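Local coordinates for protein 2-dehydro-3-deoxy-d-gluconate/2-dehydro-3-deoxy-phosphogluconate aldolase (Picrophilus torridus, PDB 4UXD) that is an aldolase of the dihydrodipicolinate synthetase family, a tetramer in this crystal whose subunits are built round a parallel beta/alpha barrel, at residues Gly27-Met32 with Val59-Pro64; Tyr53-Asn58 with Ser90-Met95; Tyr128-Gln133 with Phe159-Asp164; Tyr154-Phe159 with Lys182-Asp187. All coordinates share one frame; numbering follows the deposited sequence.

Contact 1. Residues Gly27-Met32 with Val59-Pro64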
# COMPACT_ATOMS: atom_id res chain seq x y z
N GLY A 27 -32.25 -7.22 6.33
CA GLY A 27 -32.27 -8.62 5.93
C GLY A 27 -31.14 -9.01 4.99
O GLY A 27 -30.09 -8.37 4.97
N ILE A 28 -31.38 -10.06 4.21
CA ILE A 28 -30.36 -10.68 3.39
C ILE A 28 -30.51 -10.35 1.92
O ILE A 28 -31.55 -10.58 1.30
CB ILE A 28 -30.37 -12.20 3.57
CG1 ILE A 28 -30.15 -12.54 5.05
CG2 ILE A 28 -29.31 -12.87 2.67
CD1 ILE A 28 -28.84 -12.04 5.60
N VAL A 29 -29.44 -9.79 1.37
CA VAL A 29 -29.36 -9.34 -0.00
C VAL A 29 -28.44 -10.26 -0.77
O VAL A 29 -27.29 -10.42 -0.37
CB VAL A 29 -28.81 -7.90 -0.08
CG1 VAL A 29 -28.70 -7.42 -1.53
CG2 VAL A 29 -29.65 -6.97 0.75
N CYS A 30 -28.91 -10.87 -1.87
CA CYS A 30 -27.98 -11.64 -2.72
C CYS A 30 -27.34 -10.78 -3.81
O CYS A 30 -28.02 -10.32 -4.73
CB CYS A 30 -28.67 -12.82 -3.37
SG CYS A 30 -27.56 -13.65 -4.55
N PRO A 31 -26.02 -10.58 -3.73
CA PRO A 31 -25.37 -9.95 -4.88
C PRO A 31 -25.22 -11.01 -5.97
O PRO A 31 -24.30 -11.83 -5.94
CB PRO A 31 -24.04 -9.46 -4.32
CG PRO A 31 -23.71 -10.43 -3.25
CD PRO A 31 -25.04 -11.00 -2.72
N MET A 32 -26.17 -10.99 -6.91
CA MET A 32 -26.31 -12.06 -7.89
C MET A 32 -25.11 -12.19 -8.81
O MET A 32 -24.59 -11.18 -9.31
CB MET A 32 -27.55 -11.83 -8.76
CG MET A 32 -28.86 -11.76 -8.00
SD MET A 32 -30.26 -11.41 -9.09
CE MET A 32 -30.23 -12.87 -10.13
N VAL A 59 -34.05 -15.29 0.52
CA VAL A 59 -33.32 -14.03 0.60
C VAL A 59 -34.40 -12.95 0.46
O VAL A 59 -35.48 -13.23 -0.06
CB VAL A 59 -32.21 -13.88 -0.48
CG1 VAL A 59 -31.26 -15.08 -0.48
CG2 VAL A 59 -32.80 -13.67 -1.88
N ASP A 60 -34.11 -11.74 0.92
CA ASP A 60 -35.09 -10.66 0.90
C ASP A 60 -34.94 -9.74 -0.31
O ASP A 60 -35.91 -9.16 -0.77
CB ASP A 60 -34.97 -9.83 2.18
CG ASP A 60 -34.99 -10.68 3.41
OD1 ASP A 60 -36.09 -11.03 3.87
OD2 ASP A 60 -33.90 -11.02 3.92
N TYR A 61 -33.72 -9.58 -0.80
CA TYR A 61 -33.47 -8.71 -1.94
C TYR A 61 -32.59 -9.39 -2.97
O TYR A 61 -31.68 -10.15 -2.63
CB TYR A 61 -32.81 -7.40 -1.50
CG TYR A 61 -33.60 -6.63 -0.48
CD1 TYR A 61 -33.45 -6.88 0.87
CD2 TYR A 61 -34.50 -5.65 -0.87
CE1 TYR A 61 -34.18 -6.17 1.81
CE2 TYR A 61 -35.23 -4.94 0.07
CZ TYR A 61 -35.06 -5.21 1.40
OH TYR A 61 -35.78 -4.52 2.35
N LEU A 62 -32.90 -9.11 -4.23
CA LEU A 62 -32.05 -9.47 -5.35
C LEU A 62 -31.29 -8.22 -5.74
O LEU A 62 -31.88 -7.13 -5.91
CB LEU A 62 -32.85 -9.98 -6.55
CG LEU A 62 -33.90 -11.06 -6.30
CD1 LEU A 62 -34.33 -11.66 -7.64
CD2 LEU A 62 -33.39 -12.11 -5.34
N PHE A 63 -29.98 -8.41 -5.87
CA PHE A 63 -29.05 -7.36 -6.24
C PHE A 63 -28.32 -7.78 -7.51
O PHE A 63 -27.20 -8.27 -7.45
CB PHE A 63 -28.07 -7.08 -5.10
CG PHE A 63 -26.97 -6.11 -5.44
CD1 PHE A 63 -27.07 -5.25 -6.52
CD2 PHE A 63 -25.82 -6.07 -4.66
CE1 PHE A 63 -26.07 -4.37 -6.82
CE2 PHE A 63 -24.81 -5.19 -4.96
CZ PHE A 63 -24.93 -4.33 -6.04
N PRO A 64 -28.95 -7.58 -8.67
CA PRO A 64 -28.26 -7.89 -9.92
C PRO A 64 -27.22 -6.84 -10.29
O PRO A 64 -27.41 -5.65 -10.00
CB PRO A 64 -29.41 -7.90 -10.95
CG PRO A 64 -30.42 -6.95 -10.38
CD PRO A 64 -30.33 -7.11 -8.89
O HOH W 1 -24.44 -8.69 -8.12
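Ile28 and Asp60 hold each other in both directions. The carboxylate atom Asp60 OD2 accepts a nearly straight bond from Ile28 N (2.7 Å, 173°), met on its anti side, while Ile28 O takes two backbone donors, Asp60 N at 2.8 Å and, more loosely, Tyr61 N at 3.2 Å. This double grip starts the parallel pairing of strands 27-31 and 61-63, two adjacent wall strands of the beta/alpha barrel, joined in a beta-alpha-beta unit through helix 44-56. Asp60 can close back on the first strand because its CG lies beside its own backbone N (chi1 -50°). Farther along, Cys30 N donates to Tyr61 O, Cys30 O receives Phe63 N, and Met32 N donates to Phe63 O.

Val29, Pro31, Tyr61 and Phe63 share one face of the sheet. There Val29 spreads its two methyls: CG1 rests on Phe63 CB at 3.6 Å and CG2 meets Tyr61 CD1 at 3.8 Å. Cys30 and Leu62 occupy the reverse face and pack on Leu54 of helix 44-56. Farther on, Met32, with CG beside its backbone N (chi1 -59°) and SD anti beyond it, lays SD against Leu62 CB at 3.9 Å.

A further shell fixes the pair in the barrel. Val29 continues the backbone pairing to Gly223 and Cys225, Leu62 does so to Pro93 and Met95, and the ring of Phe63 makes a cation-pi contact with Lys182. At the far end a single water donates to both Met32 O, at 2.8 Å, and Phe63 O, at 2.9 Å.

Contact 2. Residues Tyr53-Asn58 with Ser90-Met95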
# COMPACT_ATOMS: atom_id res chain seq x y z
N TYR A 53 -33.76 -20.52 -7.03
CA TYR A 53 -33.00 -20.90 -5.85
C TYR A 53 -33.01 -19.83 -4.76
O TYR A 53 -33.09 -20.13 -3.57
CB TYR A 53 -31.55 -21.20 -6.20
CG TYR A 53 -30.72 -21.49 -4.98
CD1 TYR A 53 -30.75 -22.75 -4.38
CD2 TYR A 53 -29.90 -20.51 -4.41
CE1 TYR A 53 -30.00 -23.03 -3.27
CE2 TYR A 53 -29.13 -20.79 -3.29
CZ TYR A 53 -29.19 -22.05 -2.71
OH TYR A 53 -28.44 -22.34 -1.59
N LEU A 54 -32.92 -18.57 -5.18
CA LEU A 54 -32.88 -17.47 -4.23
C LEU A 54 -34.20 -17.35 -3.52
O LEU A 54 -34.25 -17.12 -2.30
CB LEU A 54 -32.52 -16.16 -4.94
CG LEU A 54 -31.03 -16.06 -5.26
CD1 LEU A 54 -30.73 -14.97 -6.27
CD2 LEU A 54 -30.24 -15.81 -3.97
N GLU A 55 -35.29 -17.51 -4.27
CA GLU A 55 -36.62 -17.44 -3.70
C GLU A 55 -36.82 -18.57 -2.69
O GLU A 55 -37.38 -18.37 -1.60
CB GLU A 55 -37.66 -17.48 -4.80
CG GLU A 55 -37.71 -16.17 -5.60
CD GLU A 55 -38.61 -16.22 -6.83
OE1 GLU A 55 -39.16 -17.29 -7.17
OE2 GLU A 55 -38.77 -15.15 -7.46
N GLY A 56 -36.31 -19.76 -3.04
CA GLY A 56 -36.41 -20.94 -2.20
C GLY A 56 -35.82 -20.79 -0.80
O GLY A 56 -36.45 -21.18 0.18
N ILE A 57 -34.61 -20.24 -0.71
CA ILE A 57 -33.95 -19.99 0.58
C ILE A 57 -34.35 -18.66 1.20
O ILE A 57 -33.78 -18.26 2.21
CB ILE A 57 -32.41 -20.02 0.46
CG1 ILE A 57 -31.92 -18.88 -0.44
CG2 ILE A 57 -31.95 -21.39 -0.06
CD1 ILE A 57 -30.42 -18.81 -0.60
N ASN A 58 -35.32 -17.98 0.60
CA ASN A 58 -35.91 -16.76 1.17
C ASN A 58 -34.92 -15.61 1.47
O ASN A 58 -34.95 -15.00 2.56
CB ASN A 58 -36.68 -17.12 2.44
CG ASN A 58 -37.60 -16.01 2.90
OD1 ASN A 58 -38.19 -15.29 2.09
ND2 ASN A 58 -37.70 -15.83 4.22
N SER A 90 -39.22 -12.36 -11.20
CA SER A 90 -39.27 -12.42 -9.76
C SER A 90 -40.03 -11.23 -9.22
O SER A 90 -39.93 -10.13 -9.76
CB SER A 90 -37.87 -12.45 -9.16
OG SER A 90 -37.92 -12.28 -7.75
N LYS A 91 -40.78 -11.44 -8.15
CA LYS A 91 -41.46 -10.33 -7.47
C LYS A 91 -40.74 -9.96 -6.18
O LYS A 91 -41.27 -9.21 -5.36
CB LYS A 91 -42.93 -10.69 -7.20
CG LYS A 91 -43.79 -10.64 -8.46
CD LYS A 91 -45.26 -10.91 -8.17
CE LYS A 91 -46.00 -9.65 -7.75
NZ LYS A 91 -47.46 -9.92 -7.57
N LYS A 92 -39.53 -10.49 -5.99
CA LYS A 92 -38.68 -10.04 -4.90
C LYS A 92 -38.34 -8.58 -5.16
O LYS A 92 -38.21 -8.17 -6.31
CB LYS A 92 -37.41 -10.87 -4.79
CG LYS A 92 -37.61 -12.27 -4.24
CD LYS A 92 -37.96 -12.23 -2.78
CE LYS A 92 -37.94 -13.61 -2.21
NZ LYS A 92 -38.13 -13.54 -0.75
N PRO A 93 -38.23 -7.79 -4.09
CA PRO A 93 -37.75 -6.42 -4.28
C PRO A 93 -36.28 -6.40 -4.76
O PRO A 93 -35.43 -7.14 -4.25
CB PRO A 93 -37.91 -5.79 -2.89
CG PRO A 93 -37.88 -6.94 -1.94
CD PRO A 93 -38.52 -8.09 -2.67
N ILE A 94 -36.01 -5.55 -5.74
CA ILE A 94 -34.72 -5.53 -6.43
C ILE A 94 -33.95 -4.26 -6.09
O ILE A 94 -34.53 -3.17 -6.00
CB ILE A 94 -34.92 -5.63 -7.97
CG1 ILE A 94 -35.51 -6.99 -8.33
CG2 ILE A 94 -33.60 -5.45 -8.73
CD1 ILE A 94 -35.96 -7.13 -9.75
N MET A 95 -32.65 -4.43 -5.86
CA MET A 95 -31.69 -3.33 -5.81
C MET A 95 -30.81 -3.42 -7.04
O MET A 95 -29.99 -4.32 -7.14
CB MET A 95 -30.81 -3.39 -4.57
CG MET A 95 -31.52 -3.63 -3.27
SD MET A 95 -30.31 -3.78 -1.95
CE MET A 95 -31.36 -3.67 -0.50
O HOH W 2 -41.12 -14.13 -6.79
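Glu55 and Lys92 run past each other in opposite directions, touching through their aliphatic parts, with Glu55 CG 4.1 Å from Lys92 CG. Their charged ends therefore finish far apart, Glu55 OE2 lying 6.9 Å from Lys92 NZ, and each finds other company. The extended glutamate carries OE2 to the loop, where Ser90 OG donates to the anti lone pair of that oxygen at 3.0 Å. The same hydroxyl accepts from Lys92 N at 3.0 Å, an ST turn that ties the serine to the backbone of its own loop. A water donates to Glu55 OE2 at 2.6 Å and accepts from Lys91 N, adding a second, indirect path to the loop.

Lys92 bends at its second torsion (chi2 -70°) and then stretches toward the end of the helix. It meets the Asn58 side chain at about a right angle, and the bond from Lys92 NZ to Asn58 OD1 is weak, at 3.3 Å; the stronger partner of Lys92 NZ is Val59 O. Arg87 bonds to the carbonyls of both Ser90 and Lys92 from the preceding helix.

In the barrel this joins the C-terminal end of helix 44-56 to the loop leading from helix 76-88 into strand 95-97. Because a neutral hydroxyl and a water serve Glu55 OE2, while the ammonium group goes to amide and backbone oxygens, the attraction between the two charges is probably a modest, through-space contribution at this surface site.

Contact 3. Residues Tyr128-Gln133 with Phe159-Asp164. With GOL (glycerol), chain J.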
# COMPACT_ATOMS: atom_id res chain seq x y z
N TYR A 128 -11.29 3.55 -11.87
CA TYR A 128 -10.17 3.80 -12.77
C TYR A 128 -9.28 4.96 -12.25
O TYR A 128 -8.27 4.72 -11.56
CB TYR A 128 -10.65 4.08 -14.20
CG TYR A 128 -9.52 4.13 -15.19
CD1 TYR A 128 -8.89 2.97 -15.60
CD2 TYR A 128 -9.06 5.34 -15.70
CE1 TYR A 128 -7.85 3.01 -16.51
CE2 TYR A 128 -8.01 5.39 -16.59
CZ TYR A 128 -7.42 4.23 -16.99
OH TYR A 128 -6.38 4.28 -17.88
N ILE A 129 -9.64 6.20 -12.57
CA ILE A 129 -8.93 7.36 -12.08
C ILE A 129 -9.17 7.54 -10.57
O ILE A 129 -10.29 7.45 -10.08
CB ILE A 129 -9.36 8.62 -12.87
CG1 ILE A 129 -8.61 8.67 -14.20
CG2 ILE A 129 -9.07 9.90 -12.12
CD1 ILE A 129 -9.40 9.30 -15.32
N LYS A 130 -8.07 7.78 -9.84
CA LYS A 130 -8.12 8.01 -8.41
C LYS A 130 -8.80 9.33 -8.11
O LYS A 130 -8.45 10.36 -8.69
CB LYS A 130 -6.70 8.00 -7.82
CG LYS A 130 -6.61 8.32 -6.33
CD LYS A 130 -7.10 7.17 -5.47
CE LYS A 130 -7.56 7.62 -4.09
NZ LYS A 130 -8.85 6.96 -3.72
N LEU A 131 -9.76 9.29 -7.19
CA LEU A 131 -10.54 10.47 -6.82
C LEU A 131 -10.47 10.79 -5.34
O LEU A 131 -10.47 9.88 -4.50
CB LEU A 131 -12.00 10.27 -7.20
CG LEU A 131 -12.35 10.03 -8.66
CD1 LEU A 131 -13.84 9.76 -8.77
CD2 LEU A 131 -11.93 11.21 -9.53
N ASN A 132 -10.43 12.08 -5.02
CA ASN A 132 -10.64 12.56 -3.66
C ASN A 132 -12.15 12.60 -3.33
O ASN A 132 -12.98 12.23 -4.16
CB ASN A 132 -10.00 13.94 -3.47
CG ASN A 132 -10.60 15.01 -4.40
OD1 ASN A 132 -11.70 14.85 -4.92
ND2 ASN A 132 -9.87 16.09 -4.61
N GLN A 133 -12.50 13.10 -2.15
CA GLN A 133 -13.90 13.12 -1.72
C GLN A 133 -14.76 14.25 -2.36
O GLN A 133 -15.97 14.10 -2.47
CB GLN A 133 -13.98 13.24 -0.19
CG GLN A 133 -13.35 12.08 0.57
CD GLN A 133 -13.88 10.70 0.14
OE1 GLN A 133 -15.03 10.35 0.37
NE2 GLN A 133 -13.01 9.92 -0.48
N PHE A 159 -12.07 -2.18 -4.95
CA PHE A 159 -12.28 -2.17 -6.39
C PHE A 159 -12.40 -0.75 -6.94
O PHE A 159 -12.12 -0.52 -8.11
CB PHE A 159 -13.52 -3.01 -6.76
CG PHE A 159 -13.37 -4.48 -6.43
CD1 PHE A 159 -12.11 -5.07 -6.36
CD2 PHE A 159 -14.47 -5.27 -6.17
CE1 PHE A 159 -11.97 -6.40 -6.06
CE2 PHE A 159 -14.34 -6.61 -5.87
CZ PHE A 159 -13.09 -7.18 -5.82
N THR A 160 -12.79 0.19 -6.08
CA THR A 160 -12.96 1.57 -6.50
C THR A 160 -12.50 2.56 -5.43
O THR A 160 -12.07 2.17 -4.34
CB THR A 160 -14.44 1.84 -6.87
OG1 THR A 160 -14.57 3.16 -7.38
CG2 THR A 160 -15.35 1.68 -5.66
N ASN A 161 -12.56 3.85 -5.75
CA ASN A 161 -12.27 4.90 -4.79
C ASN A 161 -13.16 4.76 -3.57
O ASN A 161 -14.37 4.54 -3.70
CB ASN A 161 -12.49 6.28 -5.39
CG ASN A 161 -11.59 6.55 -6.57
OD1 ASN A 161 -10.39 6.71 -6.41
ND2 ASN A 161 -12.18 6.60 -7.76
N LYS A 162 -12.56 4.88 -2.39
CA LYS A 162 -13.30 4.82 -1.13
C LYS A 162 -14.19 6.04 -1.00
O LYS A 162 -13.86 7.10 -1.51
CB LYS A 162 -12.36 4.74 0.07
CG LYS A 162 -11.56 6.02 0.34
CD LYS A 162 -10.54 5.79 1.45
CE LYS A 162 -9.64 7.00 1.68
NZ LYS A 162 -10.33 8.18 2.27
N ILE A 163 -15.33 5.88 -0.33
CA ILE A 163 -16.14 7.03 0.04
C ILE A 163 -16.12 7.13 1.57
O ILE A 163 -16.45 6.17 2.27
CB ILE A 163 -17.61 6.94 -0.53
CG1 ILE A 163 -18.44 8.16 -0.11
CG2 ILE A 163 -18.27 5.60 -0.15
CD1 ILE A 163 -19.88 8.13 -0.58
N ASP A 164 -15.67 8.26 2.10
CA ASP A 164 -15.52 8.41 3.55
C ASP A 164 -16.89 8.45 4.21
O ASP A 164 -17.86 8.90 3.60
CB ASP A 164 -14.75 9.67 3.91
CG ASP A 164 -13.32 9.64 3.45
OD1 ASP A 164 -12.81 8.54 3.16
OD2 ASP A 164 -12.70 10.73 3.39
C1 GOL J . -7.50 4.26 -7.60
O1 GOL J . -6.18 3.86 -7.33
C2 GOL J . -8.26 3.11 -8.24
O2 GOL J . -7.90 3.02 -9.61
C3 GOL J . -9.76 3.35 -8.11
O3 GOL J . -10.45 2.39 -8.88
O HOH W 3 -9.66 4.59 -2.27
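Asn161 is clasped by three consecutive residues of the opposite loop. Its OD1 accepts from Leu131 N at 2.8 Å, the donor standing above the carbonyl plane, and from Lys130 NZ at 3.1 Å, which lies in that plane on a lone pair. The other amide branch, Asn161 ND2, points an N-H at Ile129 O (3.1 Å, 169°), with the acceptor in the amide plane, and also bonds Pro126 O. With both ends engaged the amide cannot easily turn, and Leu131 CG packs against its ND2 at 3.6 Å.

A second amide closes the far end of this tight part. Bent at its second torsion, Gln133 gives NE2 to Lys162 O and receives Asp164 N on OE1 in a practically linear bond (2.8 Å, 178°). Its amide stacks on the Asp164 carboxylate, the planes 16° apart. Thr167 OG1 is a further partner of Gln133 OE1.

The two segments are neighbouring beta-alpha loops of the barrel, each running from a strand into the next helix; Asn132 caps helix 133-144, and Asp164 takes the N-cap position of helix 165-174 without a capping bond from its side chain. Gln267 of the second subunit bonds the backbone at Lys130 and Asn132, bringing the subunit interface to this loop.

The looser side lies toward solvent, where the exposed lysines also meet water. One water links Lys130 NZ to Lys162 N, and Lys162 NZ forms a salt bridge with Asp164 OD1 at 2.7 Å. Beside Lys130 sits glycerol, probably from the crystallisation liquor: its O2 donates to Tyr128 O at 2.6 Å, whereas its O3 has weak bonds to Tyr128 N and Phe159 O.

Contact 4. Residues Tyr154-Phe159 with Lys182-Asp187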
# COMPACT_ATOMS: atom_id res chain seq x y z
N TYR A 154 -22.64 2.36 -2.00
CA TYR A 154 -21.89 1.13 -1.92
C TYR A 154 -20.39 1.44 -1.76
O TYR A 154 -19.78 2.09 -2.60
CB TYR A 154 -22.20 0.30 -3.16
CG TYR A 154 -21.53 -1.04 -3.31
CD1 TYR A 154 -20.94 -1.71 -2.24
CD2 TYR A 154 -21.49 -1.64 -4.56
CE1 TYR A 154 -20.33 -2.95 -2.44
CE2 TYR A 154 -20.90 -2.86 -4.78
CZ TYR A 154 -20.31 -3.51 -3.72
OH TYR A 154 -19.72 -4.72 -4.00
N ASN A 155 -19.82 1.02 -0.64
CA ASN A 155 -18.42 1.31 -0.41
C ASN A 155 -17.61 0.03 -0.52
O ASN A 155 -17.77 -0.87 0.29
CB ASN A 155 -18.20 1.99 0.95
CG ASN A 155 -16.71 2.24 1.23
OD1 ASN A 155 -16.06 3.03 0.53
ND2 ASN A 155 -16.18 1.56 2.25
N ILE A 156 -16.76 -0.04 -1.54
CA ILE A 156 -15.94 -1.21 -1.77
C ILE A 156 -14.54 -0.73 -2.23
O ILE A 156 -14.24 -0.74 -3.42
CB ILE A 156 -16.64 -2.18 -2.78
CG1 ILE A 156 -15.73 -3.34 -3.18
CG2 ILE A 156 -17.14 -1.43 -4.03
CD1 ILE A 156 -16.49 -4.57 -3.63
N PRO A 157 -13.70 -0.28 -1.27
CA PRO A 157 -12.42 0.39 -1.59
C PRO A 157 -11.39 -0.54 -2.26
O PRO A 157 -10.44 -0.05 -2.85
CB PRO A 157 -11.92 0.89 -0.22
CG PRO A 157 -12.52 -0.00 0.77
CD PRO A 157 -13.90 -0.35 0.19
N GLN A 158 -11.63 -1.84 -2.20
CA GLN A 158 -10.83 -2.80 -2.94
C GLN A 158 -10.90 -2.59 -4.46
O GLN A 158 -9.92 -2.84 -5.17
CB GLN A 158 -11.29 -4.24 -2.63
CG GLN A 158 -11.20 -4.64 -1.18
CD GLN A 158 -12.52 -4.47 -0.44
OE1 GLN A 158 -13.28 -3.53 -0.70
NE2 GLN A 158 -12.81 -5.40 0.47
N PHE A 159 -12.07 -2.18 -4.95
CA PHE A 159 -12.28 -2.17 -6.39
C PHE A 159 -12.40 -0.75 -6.94
O PHE A 159 -12.12 -0.52 -8.11
CB PHE A 159 -13.52 -3.01 -6.76
CG PHE A 159 -13.37 -4.48 -6.43
CD1 PHE A 159 -12.11 -5.07 -6.36
CD2 PHE A 159 -14.47 -5.27 -6.17
CE1 PHE A 159 -11.97 -6.40 -6.06
CE2 PHE A 159 -14.34 -6.61 -5.87
CZ PHE A 159 -13.09 -7.18 -5.82
N LYS A 182 -23.82 0.29 1.93
CA LYS A 182 -23.31 -1.08 1.95
C LYS A 182 -21.81 -1.00 1.96
O LYS A 182 -21.24 -0.27 1.15
CB LYS A 182 -23.74 -1.89 0.72
CG LYS A 182 -25.20 -2.18 0.61
CD LYS A 182 -25.52 -2.73 -0.76
CE LYS A 182 -26.96 -3.19 -0.87
NZ LYS A 182 -27.27 -3.63 -2.26
N ASP A 183 -21.18 -1.78 2.83
CA ASP A 183 -19.73 -1.74 3.00
C ASP A 183 -19.08 -3.12 2.91
O ASP A 183 -19.36 -4.01 3.71
CB ASP A 183 -19.39 -1.10 4.34
CG ASP A 183 -17.90 -0.91 4.53
OD1 ASP A 183 -17.22 -1.87 4.95
OD2 ASP A 183 -17.42 0.21 4.26
N SER A 184 -18.18 -3.27 1.95
CA SER A 184 -17.43 -4.52 1.74
C SER A 184 -15.93 -4.41 2.08
O SER A 184 -15.14 -5.32 1.81
CB SER A 184 -17.58 -4.97 0.28
OG SER A 184 -18.93 -5.25 -0.02
N SER A 185 -15.54 -3.28 2.68
CA SER A 185 -14.15 -3.01 3.03
C SER A 185 -13.53 -4.07 3.94
O SER A 185 -12.32 -4.26 3.92
CB SER A 185 -14.03 -1.65 3.71
OG SER A 185 -14.41 -1.76 5.05
N ALA A 186 -14.37 -4.73 4.74
CA ALA A 186 -13.92 -5.70 5.75
C ALA A 186 -13.10 -5.03 6.86
O ALA A 186 -12.39 -5.70 7.61
CB ALA A 186 -13.09 -6.83 5.09
N ASP A 187 -13.21 -3.71 6.94
CA ASP A 187 -12.56 -2.89 7.96
C ASP A 187 -13.53 -2.60 9.10
O ASP A 187 -14.45 -1.79 8.95
CB ASP A 187 -12.06 -1.58 7.35
CG ASP A 187 -11.31 -0.72 8.35
OD1 ASP A 187 -11.95 -0.09 9.22
OD2 ASP A 187 -10.07 -0.67 8.25
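Asn155 N and Lys182 O form the shortest bond across this contact (2.6 Å, 178°). The same carbonyl oxygen receives a CA-H...O contact from Tyr154 CA and meets the edge of the Tyr154 ring. These are parallel strands 150-155 and 178-183 of the barrel, a beta-alpha-beta unit connected through helix 165-174, and the pairing runs on as Ser184 N donates to Asn155 O at 2.9 Å.

Tyr154 and Lys182 share one face of the sheet. The tyrosine presents its ring edge to Ser184, with CE1 3.6 Å from Ser184 OG, while Ile156 CG2 lies over one ring face, offset toward the rim. The Tyr154 hydroxyl bonds Ser67 OG, and the extended Lys182 chain leads away from the tyrosine.

On the reverse face Asn155 and Asp183 run alongside each other in the same direction. Asn155 ND2 donates to Asp183 OD2 at 2.7 Å, meeting it from above the carboxylate plane. The other oxygen, Asp183 OD1, accepts from Ser185 OG at 2.8 Å on its syn lone pair, and that hydroxyl takes Asp187 N in an ST turn just before helix 188-195. The carboxylate is thus fixed from two directions, while Asn155 OD1 is held by Ile163 N.

Past the strand ends Gln158 turns back, bent at chi2 (96°), and directs NE2 at Ser184 O (2.7 Å), a carbonyl also bonded by Gln208. Next to it the Pro157 ring closes on Ser185, with Pro157 CG 3.7 Å from Ser185 CB.

How the contacts relate
From the N terminus, strand 27-31 opens contact 1 and helix 44-56 brings in the first half of contact 2. Contact 1 closes at 59-64 and contact 2 only at 90-95, so the two cross; Lys92 NZ and Val59 O join them directly. Contacts 3 and 4 follow in series and cross in the same manner: 128-133, then 154-159, which shares Phe159 with 159-164, and last 182-187. They also touch through Lys162 and Pro157. Contacts 1 and 4 each pair neighbouring barrel strands and meet where Lys182 reaches Phe63. Contact 2 ties a helix end to an alpha-beta loop, whereas contact 3 ties two beta-alpha loops beside the second subunit.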